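Local coordinates for protein Udp-n-acetylglucosamine pyrophosphorylase (Trypanosoma brucei, PDB 4BQH) that probably catalyses the formation of UDP-N-acetylglucosamine and diphosphate from UTP and N-acetylglucosamine 1-phosphate, the last step in making this nucleotide sugar, at residues 374-385 with 397-408. Residues are numbered along the deposited sequence; the frame is centred on the assembly and turned at random.
Sequences MKSFTQYHAARK and IKLEAFLFDLFR. With 9VU ((3S)-3-[2-(1,3-benzodioxol-5-yl)-2-oxidanylidene-ethyl]-4-bromanyl-5-methyl-3-oxidanyl-1H-indol-2-one), chain C.
Residues 381-385 and 397-400 pair within the antiparallel beta hairpin of strands 381-387 and 394-400, and the end of helix 364-374 and the loops beside the strands extend the contact to the inhibitor pocket. His381 with Glu400 and Ala383 with Lys398 are the hydrogen-bonded pairs. His381 N to Glu400 O, at 2.8 Å, is almost straight (177°). On one face, Ala382 CB sits against Leu399 CD2 and Ile397 CG2, and Arg384 CG lies on Ile397 CD1. Helix 51-64 meets Ile397 and Leu399.

Beyond the strands, the methyl of Ala401 lies over one face of the Tyr380 ring, with CB 3.9 Å from its centroid, a CH-pi contact. Met374 has CG anti to its backbone N (chi1 -158°) and stays extended, which brings its CE to 3.7 Å from Ala401 CB. The same CE reaches inhibitor atom OAY at 3.4 Å. Tyr380 OH comes within 3.3 Å of inhibitor atom CAV.

Further round, Phe402 turns its edge to a face of the His381 imidazole, with the planes 60° apart. Phe404 completes this aromatic cluster. Asp405 OD2 accepts the backbone N-H of Phe402 at 2.8 Å. A water donates to both Gln379 O and Asp405 OD1. Thus backbone bonds fix the hairpin, while van der Waals contacts from Met374, Tyr380 and Ala401 line this side of the allosteric inhibitor's pocket.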
ATOM      1  N   MET A 374     -15.902   3.143  11.056  1.00 12.16           N
ATOM      2  CA  MET A 374     -14.712   3.212  11.895  1.00 12.11           C
ATOM      3  C   MET A 374     -14.797   4.282  12.982  1.00 11.93           C
ATOM      4  O   MET A 374     -14.183   4.128  14.023  1.00 12.04           O
ATOM      5  CB  MET A 374     -13.440   3.378  11.074  1.00 12.20           C
ATOM      6  CG  MET A 374     -12.190   2.912  11.834  1.00 12.62           C
ATOM      7  SD  MET A 374     -10.746   3.207  10.792  1.00 12.87           S
ATOM      8  CE  MET A 374      -9.510   2.533  11.896  1.00 12.32           C
ATOM      9  N   LYS A 375     -15.568   5.343  12.746  1.00 12.06           N
ATOM     10  CA  LYS A 375     -15.739   6.394  13.756  1.00 12.81           C
ATOM     11  C   LYS A 375     -16.246   5.873  15.100  1.00 12.71           C
ATOM     12  O   LYS A 375     -15.981   6.491  16.102  1.00 13.17           O
ATOM     13  CB  LYS A 375     -16.649   7.507  13.244  1.00 13.88           C
ATOM     14  CG  LYS A 375     -16.038   8.245  12.059  1.00 15.82           C
ATOM     15  CD  LYS A 375     -16.785   9.521  11.713  1.00 18.51           C
ATOM     16  CE  LYS A 375     -16.331  10.676  12.593  1.00 19.35           C
ATOM     17  NZ  LYS A 375     -16.783  11.968  12.001  1.00 20.42           N
ATOM     18  N   SER A 376     -16.981   4.761  15.115  1.00 12.98           N
ATOM     19  CA  SER A 376     -17.429   4.193  16.397  1.00 14.03           C
ATOM     20  C   SER A 376     -16.752   2.878  16.723  1.00 14.78           C
ATOM     21  O   SER A 376     -17.125   2.196  17.677  1.00 16.47           O
ATOM     22  CB  SER A 376     -18.954   4.054  16.423  1.00 15.60           C
ATOM     23  OG  SER A 376     -19.416   3.079  15.486  1.00 17.25           O
ATOM     24  N   PHE A 377     -15.724   2.532  15.956  1.00 12.82           N
ATOM     25  CA  PHE A 377     -15.074   1.229  16.071  1.00 12.64           C
ATOM     26  C   PHE A 377     -14.011   1.328  17.159  1.00 12.36           C
ATOM     27  O   PHE A 377     -13.244   2.302  17.186  1.00 12.44           O
ATOM     28  CB  PHE A 377     -14.421   0.911  14.714  1.00 12.54           C
ATOM     29  CG  PHE A 377     -13.586  -0.332  14.698  1.00 13.26           C
ATOM     30  CD1 PHE A 377     -14.166  -1.571  14.461  1.00 14.57           C
ATOM     31  CD2 PHE A 377     -12.206  -0.246  14.829  1.00 13.78           C
ATOM     32  CE1 PHE A 377     -13.382  -2.732  14.410  1.00 15.50           C
ATOM     33  CE2 PHE A 377     -11.412  -1.397  14.792  1.00 14.17           C
ATOM     34  CZ  PHE A 377     -11.999  -2.632  14.582  1.00 14.34           C
ATOM     35  N   THR A 378     -13.943   0.319  18.029  1.00 11.84           N
ATOM     36  CA  THR A 378     -13.058   0.420  19.187  1.00 12.31           C
ATOM     37  C   THR A 378     -12.111  -0.746  19.355  1.00 12.30           C
ATOM     38  O   THR A 378     -11.347  -0.751  20.318  1.00 12.51           O
ATOM     39  CB  THR A 378     -13.859   0.555  20.505  1.00 12.93           C
ATOM     40  OG1 THR A 378     -14.824  -0.488  20.545  1.00 13.75           O
ATOM     41  CG2 THR A 378     -14.564   1.902  20.577  1.00 13.50           C
ATOM     42  N   GLN A 379     -12.135  -1.697  18.418  1.00 11.80           N
ATOM     43  CA  GLN A 379     -11.297  -2.915  18.503  1.00 13.42           C
ATOM     44  C   GLN A 379      -9.928  -2.752  17.853  1.00 12.14           C
ATOM     45  O   GLN A 379      -9.579  -3.438  16.878  1.00 12.14           O
ATOM     46  CB  GLN A 379     -12.075  -4.118  17.947  1.00 16.35           C
ATOM     47  CG  GLN A 379     -13.352  -4.343  18.749  1.00 19.85           C
ATOM     48  CD  GLN A 379     -14.047  -5.657  18.439  1.00 23.68           C
ATOM     49  OE1 GLN A 379     -13.708  -6.355  17.474  1.00 26.57           O
ATOM     50  NE2 GLN A 379     -15.034  -6.007  19.263  1.00 27.11           N
ATOM     51  N   TYR A 380      -9.131  -1.853  18.420  1.00 11.49           N
ATOM     52  CA  TYR A 380      -7.771  -1.652  17.910  1.00 11.33           C
ATOM     53  C   TYR A 380      -6.836  -2.685  18.517  1.00 11.74           C
ATOM     54  O   TYR A 380      -7.220  -3.443  19.429  1.00 11.73           O
ATOM     55  CB  TYR A 380      -7.274  -0.231  18.248  1.00 11.17           C
ATOM     56  CG  TYR A 380      -7.829   0.903  17.404  1.00 10.92           C
ATOM     57  CD1 TYR A 380      -9.211   1.088  17.244  1.00 11.71           C
ATOM     58  CD2 TYR A 380      -6.972   1.835  16.817  1.00 10.83           C
ATOM     59  CE1 TYR A 380      -9.720   2.161  16.516  1.00 11.05           C
ATOM     60  CE2 TYR A 380      -7.470   2.894  16.073  1.00 10.94           C
ATOM     61  CZ  TYR A 380      -8.841   3.059  15.931  1.00 10.95           C
ATOM     62  OH  TYR A 380      -9.348   4.114  15.219  1.00 11.22           O
ATOM     63  N   HIS A 381      -5.605  -2.707  18.010  1.00 12.05           N
ATOM     64  CA  HIS A 381      -4.571  -3.611  18.486  1.00 12.57           C
ATOM     65  C   HIS A 381      -3.674  -2.864  19.446  1.00 12.38           C
ATOM     66  O   HIS A 381      -2.989  -1.907  19.057  1.00 12.45           O
ATOM     67  CB  HIS A 381      -3.762  -4.111  17.298  1.00 13.49           C
ATOM     68  CG  HIS A 381      -4.562  -4.926  16.321  1.00 14.56           C
ATOM     69  ND1 HIS A 381      -5.370  -4.365  15.385  1.00 15.22           N
ATOM     70  CD2 HIS A 381      -4.640  -6.300  16.134  1.00 15.59           C
ATOM     71  CE1 HIS A 381      -5.953  -5.330  14.652  1.00 14.74           C
ATOM     72  NE2 HIS A 381      -5.507  -6.521  15.104  1.00 17.82           N
ATOM     73  N   ALA A 382      -3.688  -3.273  20.715  1.00 12.42           N
ATOM     74  CA  ALA A 382      -2.919  -2.587  21.758  1.00 12.48           C
ATOM     75  C   ALA A 382      -1.616  -3.335  21.996  1.00 13.06           C
ATOM     76  O   ALA A 382      -1.586  -4.585  21.997  1.00 14.34           O
ATOM     77  CB  ALA A 382      -3.725  -2.539  23.052  1.00 12.62           C
ATOM     78  N   ALA A 383      -0.535  -2.600  22.187  1.00 13.52           N
ATOM     79  CA  ALA A 383       0.749  -3.207  22.506  1.00 14.55           C
ATOM     80  C   ALA A 383       1.422  -2.388  23.605  1.00 15.64           C
ATOM     81  O   ALA A 383       1.331  -1.170  23.597  1.00 14.98           O
ATOM     82  CB  ALA A 383       1.645  -3.270  21.266  1.00 15.59           C
ATOM     83  N   ARG A 384       2.063  -3.072  24.555  1.00 17.22           N
ATOM     84  CA  ARG A 384       2.864  -2.416  25.595  1.00 19.81           C
ATOM     85  C   ARG A 384       4.253  -2.200  25.056  1.00 18.92           C
ATOM     86  O   ARG A 384       4.865  -3.125  24.521  1.00 19.11           O
ATOM     87  CB  ARG A 384       2.959  -3.276  26.872  1.00 23.63           C
ATOM     88  CG  ARG A 384       1.644  -3.600  27.540  1.00 28.28           C
ATOM     89  CD  ARG A 384       1.308  -5.089  27.433  1.00 36.55           C
ATOM     90  NE  ARG A 384      -0.121  -5.331  27.676  1.00 41.72           N
ATOM     91  CZ  ARG A 384      -0.655  -5.654  28.854  1.00 46.26           C
ATOM     92  NH1 ARG A 384       0.111  -5.805  29.933  1.00 47.76           N
ATOM     93  NH2 ARG A 384      -1.967  -5.834  28.948  1.00 48.68           N
ATOM     94  N   LYS A 385       4.756  -0.978  25.198  1.00 17.82           N
ATOM     95  CA  LYS A 385       6.012  -0.571  24.594  1.00 18.60           C
ATOM     96  C   LYS A 385       6.776   0.309  25.568  1.00 18.14           C
ATOM     97  O   LYS A 385       6.175   1.005  26.381  1.00 16.48           O
ATOM     98  CB  LYS A 385       5.753   0.238  23.322  1.00 21.49           C
ATOM     99  CG  LYS A 385       5.055  -0.495  22.194  1.00 24.11           C
ATOM    100  CD  LYS A 385       6.059  -1.243  21.333  1.00 27.71           C
ATOM    101  CE  LYS A 385       5.348  -2.123  20.319  1.00 29.18           C
ATOM    102  NZ  LYS A 385       6.267  -3.192  19.836  1.00 32.93           N
ATOM    103  N   ILE A 397       1.032   2.330  26.238  1.00 12.08           N
ATOM    104  CA  ILE A 397       0.235   1.508  25.312  1.00 11.85           C
ATOM    105  C   ILE A 397       0.171   2.237  23.975  1.00 12.17           C
ATOM    106  O   ILE A 397      -0.202   3.410  23.934  1.00 12.47           O
ATOM    107  CB  ILE A 397      -1.195   1.268  25.840  1.00 12.02           C
ATOM    108  CG1 ILE A 397      -1.169   0.577  27.224  1.00 12.37           C
ATOM    109  CG2 ILE A 397      -2.009   0.449  24.817  1.00 11.63           C
ATOM    110  CD1 ILE A 397      -0.514  -0.798  27.219  1.00 13.01           C
ATOM    111  N   LYS A 398       0.536   1.537  22.903  1.00 11.63           N
ATOM    112  CA  LYS A 398       0.368   2.052  21.528  1.00 12.75           C
ATOM    113  C   LYS A 398      -0.802   1.326  20.882  1.00 11.88           C
ATOM    114  O   LYS A 398      -1.055   0.160  21.181  1.00 12.76           O
ATOM    115  CB  LYS A 398       1.659   1.893  20.726  1.00 13.88           C
ATOM    116  CG  LYS A 398       2.803   2.729  21.286  1.00 16.31           C
ATOM    117  CD  LYS A 398       3.946   2.842  20.271  1.00 18.57           C
ATOM    118  CE  LYS A 398       5.070   3.749  20.777  1.00 20.63           C
ATOM    119  NZ  LYS A 398       6.233   3.722  19.827  1.00 22.28           N
ATOM    120  N   LEU A 399      -1.559   2.033  20.054  1.00 11.02           N
ATOM    121  CA  LEU A 399      -2.781   1.472  19.486  1.00 10.39           C
ATOM    122  C   LEU A 399      -2.679   1.506  17.986  1.00 10.38           C
ATOM    123  O   LEU A 399      -2.295   2.521  17.431  1.00 10.23           O
ATOM    124  CB  LEU A 399      -3.986   2.311  19.916  1.00 10.47           C
ATOM    125  CG  LEU A 399      -4.266   2.272  21.421  1.00 10.71           C
ATOM    126  CD1 LEU A 399      -5.261   3.379  21.763  1.00 11.25           C
ATOM    127  CD2 LEU A 399      -4.822   0.916  21.840  1.00 11.05           C
ATOM    128  N   GLU A 400      -3.048   0.415  17.322  1.00 10.53           N
ATOM    129  CA  GLU A 400      -2.971   0.394  15.855  1.00 10.86           C
ATOM    130  C   GLU A 400      -4.252  -0.169  15.265  1.00 10.22           C
ATOM    131  O   GLU A 400      -4.915  -0.994  15.885  1.00 10.17           O
ATOM    132  CB  GLU A 400      -1.759  -0.444  15.379  1.00 12.54           C
ATOM    133  CG  GLU A 400      -0.408   0.210  15.707  1.00 15.10           C
ATOM    134  CD  GLU A 400       0.809  -0.626  15.294  1.00 19.18           C
ATOM    135  OE1 GLU A 400       0.677  -1.837  15.023  1.00 22.40           O
ATOM    136  OE2 GLU A 400       1.932  -0.072  15.267  1.00 21.91           O
ATOM    137  N   ALA A 401      -4.595   0.278  14.060  1.00  9.86           N
ATOM    138  CA  ALA A 401      -5.637  -0.407  13.309  1.00  9.52           C
ATOM    139  C   ALA A 401      -5.210  -0.545  11.858  1.00  9.41           C
ATOM    140  O   ALA A 401      -4.432   0.265  11.347  1.00  9.56           O
ATOM    141  CB  ALA A 401      -6.984   0.319  13.418  1.00  9.96           C
ATOM    142  N   PHE A 402      -5.719  -1.590  11.204  1.00 10.20           N
ATOM    143  CA  PHE A 402      -5.312  -1.929   9.828  1.00 10.57           C
ATOM    144  C   PHE A 402      -6.520  -2.016   8.922  1.00 10.87           C
ATOM    145  O   PHE A 402      -7.651  -2.181   9.408  1.00 10.16           O
ATOM    146  CB  PHE A 402      -4.562  -3.268   9.840  1.00 11.75           C
ATOM    147  CG  PHE A 402      -3.426  -3.254  10.786  1.00 12.67           C
ATOM    148  CD1 PHE A 402      -2.262  -2.555  10.461  1.00 13.87           C
ATOM    149  CD2 PHE A 402      -3.560  -3.801  12.053  1.00 13.87           C
ATOM    150  CE1 PHE A 402      -1.229  -2.458  11.377  1.00 14.68           C
ATOM    151  CE2 PHE A 402      -2.507  -3.727  12.973  1.00 15.14           C
ATOM    152  CZ  PHE A 402      -1.344  -3.051  12.630  1.00 14.48           C
ATOM    153  N   LEU A 403      -6.297  -1.883   7.617  1.00 10.67           N
ATOM    154  CA  LEU A 403      -7.368  -2.003   6.661  1.00 11.66           C
ATOM    155  C   LEU A 403      -8.183  -3.262   6.956  1.00 10.93           C
ATOM    156  O   LEU A 403      -9.414  -3.197   7.002  1.00 10.18           O
ATOM    157  CB  LEU A 403      -6.813  -2.010   5.229  1.00 13.95           C
ATOM    158  CG  LEU A 403      -6.401  -0.586   4.844  1.00 15.93           C
ATOM    159  CD1 LEU A 403      -5.165  -0.567   3.978  1.00 16.75           C
ATOM    160  CD2 LEU A 403      -7.565   0.039   4.133  1.00 18.03           C
ATOM    161  N   PHE A 404      -7.504  -4.375   7.233  1.00 10.83           N
ATOM    162  CA  PHE A 404      -8.216  -5.653   7.442  1.00 10.68           C
ATOM    163  C   PHE A 404      -9.162  -5.662   8.635  1.00 10.61           C
ATOM    164  O   PHE A 404     -10.049  -6.494   8.700  1.00 10.46           O
ATOM    165  CB  PHE A 404      -7.287  -6.894   7.471  1.00 11.38           C
ATOM    166  CG  PHE A 404      -6.319  -6.941   8.642  1.00 12.16           C
ATOM    167  CD1 PHE A 404      -6.768  -7.207   9.947  1.00 12.19           C
ATOM    168  CD2 PHE A 404      -4.946  -6.750   8.428  1.00 12.54           C
ATOM    169  CE1 PHE A 404      -5.885  -7.240  11.018  1.00 13.36           C
ATOM    170  CE2 PHE A 404      -4.052  -6.813   9.512  1.00 13.21           C
ATOM    171  CZ  PHE A 404      -4.521  -7.065  10.796  1.00 12.72           C
ATOM    172  N   ASP A 405      -8.986  -4.740   9.576  1.00 10.21           N
ATOM    173  CA  ASP A 405      -9.905  -4.693  10.722  1.00 10.03           C
ATOM    174  C   ASP A 405     -11.302  -4.275  10.272  1.00  9.92           C
ATOM    175  O   ASP A 405     -12.288  -4.522  10.978  1.00  9.99           O
ATOM    176  CB  ASP A 405      -9.382  -3.696  11.770  1.00 10.75           C
ATOM    177  CG  ASP A 405      -8.186  -4.234  12.546  1.00 11.35           C
ATOM    178  OD1 ASP A 405      -8.242  -5.387  13.060  1.00 11.19           O
ATOM    179  OD2 ASP A 405      -7.203  -3.483  12.699  1.00 12.10           O
ATOM    180  N   LEU A 406     -11.382  -3.610   9.116  1.00  9.50           N
ATOM    181  CA  LEU A 406     -12.677  -3.145   8.623  1.00  9.73           C
ATOM    182  C   LEU A 406     -13.332  -4.098   7.619  1.00  9.60           C
ATOM    183  O   LEU A 406     -14.466  -3.841   7.176  1.00  9.68           O
ATOM    184  CB  LEU A 406     -12.545  -1.743   8.004  1.00 10.11           C
ATOM    185  CG  LEU A 406     -12.341  -0.574   8.998  1.00 10.68           C
ATOM    186  CD1 LEU A 406     -13.487  -0.394   9.979  1.00 10.70           C
ATOM    187  CD2 LEU A 406     -11.045  -0.774   9.749  1.00 11.06           C
ATOM    188  N   PHE A 407     -12.649  -5.172   7.235  1.00  9.28           N
ATOM    189  CA  PHE A 407     -13.235  -6.026   6.196  1.00  9.69           C
ATOM    190  C   PHE A 407     -14.498  -6.745   6.673  1.00 10.01           C
ATOM    191  O   PHE A 407     -15.297  -7.193   5.857  1.00  9.78           O
ATOM    192  CB  PHE A 407     -12.236  -7.056   5.652  1.00  9.35           C
ATOM    193  CG  PHE A 407     -11.045  -6.440   4.960  1.00  9.35           C
ATOM    194  CD1 PHE A 407     -11.111  -5.166   4.430  1.00  9.80           C
ATOM    195  CD2 PHE A 407      -9.877  -7.191   4.793  1.00  9.64           C
ATOM    196  CE1 PHE A 407     -10.000  -4.609   3.777  1.00  9.74           C
ATOM    197  CE2 PHE A 407      -8.767  -6.649   4.158  1.00  9.42           C
ATOM    198  CZ  PHE A 407      -8.836  -5.359   3.660  1.00  9.83           C
ATOM    199  N   ARG A 408     -14.664  -6.865   7.992  1.00 11.02           N
ATOM    200  CA  ARG A 408     -15.889  -7.455   8.559  1.00 12.39           C
ATOM    201  C   ARG A 408     -17.168  -6.716   8.116  1.00 12.08           C
ATOM    202  O   ARG A 408     -18.259  -7.278   8.200  1.00 12.06           O
ATOM    203  CB  ARG A 408     -15.797  -7.451  10.086  1.00 14.55           C
ATOM    204  CG  ARG A 408     -15.792  -6.066  10.679  1.00 18.16           C
ATOM    205  CD  ARG A 408     -16.251  -6.116  12.122  1.00 24.41           C
ATOM    206  NE  ARG A 408     -15.132  -6.115  13.032  1.00 30.23           N
ATOM    207  CZ  ARG A 408     -15.265  -6.143  14.360  1.00 32.35           C
ATOM    208  NH1 ARG A 408     -16.475  -6.166  14.921  1.00 34.19           N
ATOM    209  NH2 ARG A 408     -14.190  -6.149  15.120  1.00 29.81           N
TER
HETATM  210  OAN 9VU C1539     -10.772   9.720  16.163  1.00 13.61           O
HETATM  211  CAH 9VU C1539     -11.185   9.682  14.987  1.00 13.99           C
HETATM  212  NAG 9VU C1539     -11.578  10.759  14.301  1.00 14.02           N
HETATM  213  CAC 9VU C1539     -12.000  10.362  13.069  1.00 13.59           C
HETATM  214  CAB 9VU C1539     -12.495  11.107  12.075  1.00 13.80           C
HETATM  215  CAA 9VU C1539     -12.925  10.561  10.856  1.00 14.26           C
HETATM  216  CAF 9VU C1539     -12.839   9.172  10.702  1.00 14.55           C
HETATM  217  CAJ 9VU C1539     -13.271   8.563   9.475  1.00 14.82           C
HETATM  218  CAE 9VU C1539     -12.311   8.427  11.781  1.00 13.97           C
HETATM  219 BRA  9VU C1539     -12.149   6.555  11.507  1.00 15.30          BR
HETATM  220  CAD 9VU C1539     -11.898   9.009  12.942  1.00 13.91           C
HETATM  221  CAI 9VU C1539     -11.365   8.520  14.187  1.00 13.97           C
HETATM  222  OAL 9VU C1539     -12.347   7.728  14.859  1.00 15.78           O
HETATM  223  CAM 9VU C1539     -10.127   7.590  14.075  1.00 13.67           C
HETATM  224  CAO 9VU C1539      -8.859   8.304  13.562  1.00 13.40           C
HETATM  225  OAP 9VU C1539      -8.888   9.540  13.463  1.00 14.80           O
HETATM  226  CAQ 9VU C1539      -7.708   7.510  13.281  1.00 13.19           C
HETATM  227  CAV 9VU C1539      -7.761   6.121  13.145  1.00 12.82           C
HETATM  228  CAU 9VU C1539      -6.660   5.392  12.892  1.00 12.68           C
HETATM  229  OAY 9VU C1539      -6.550   4.042  12.720  1.00 12.32           O
HETATM  230  CAX 9VU C1539      -5.128   3.788  12.890  1.00 11.89           C
HETATM  231  OAW 9VU C1539      -4.521   5.014  12.463  1.00 11.82           O
HETATM  232  CAT 9VU C1539      -5.468   5.965  12.730  1.00 12.53           C
HETATM  233  CAS 9VU C1539      -5.338   7.299  12.829  1.00 12.63           C
HETATM  234  CAR 9VU C1539      -6.450   8.097  13.094  1.00 13.19           C
HETATM  235  O   HOH W   1      -9.958  -5.678  15.482  1.00 21.86           O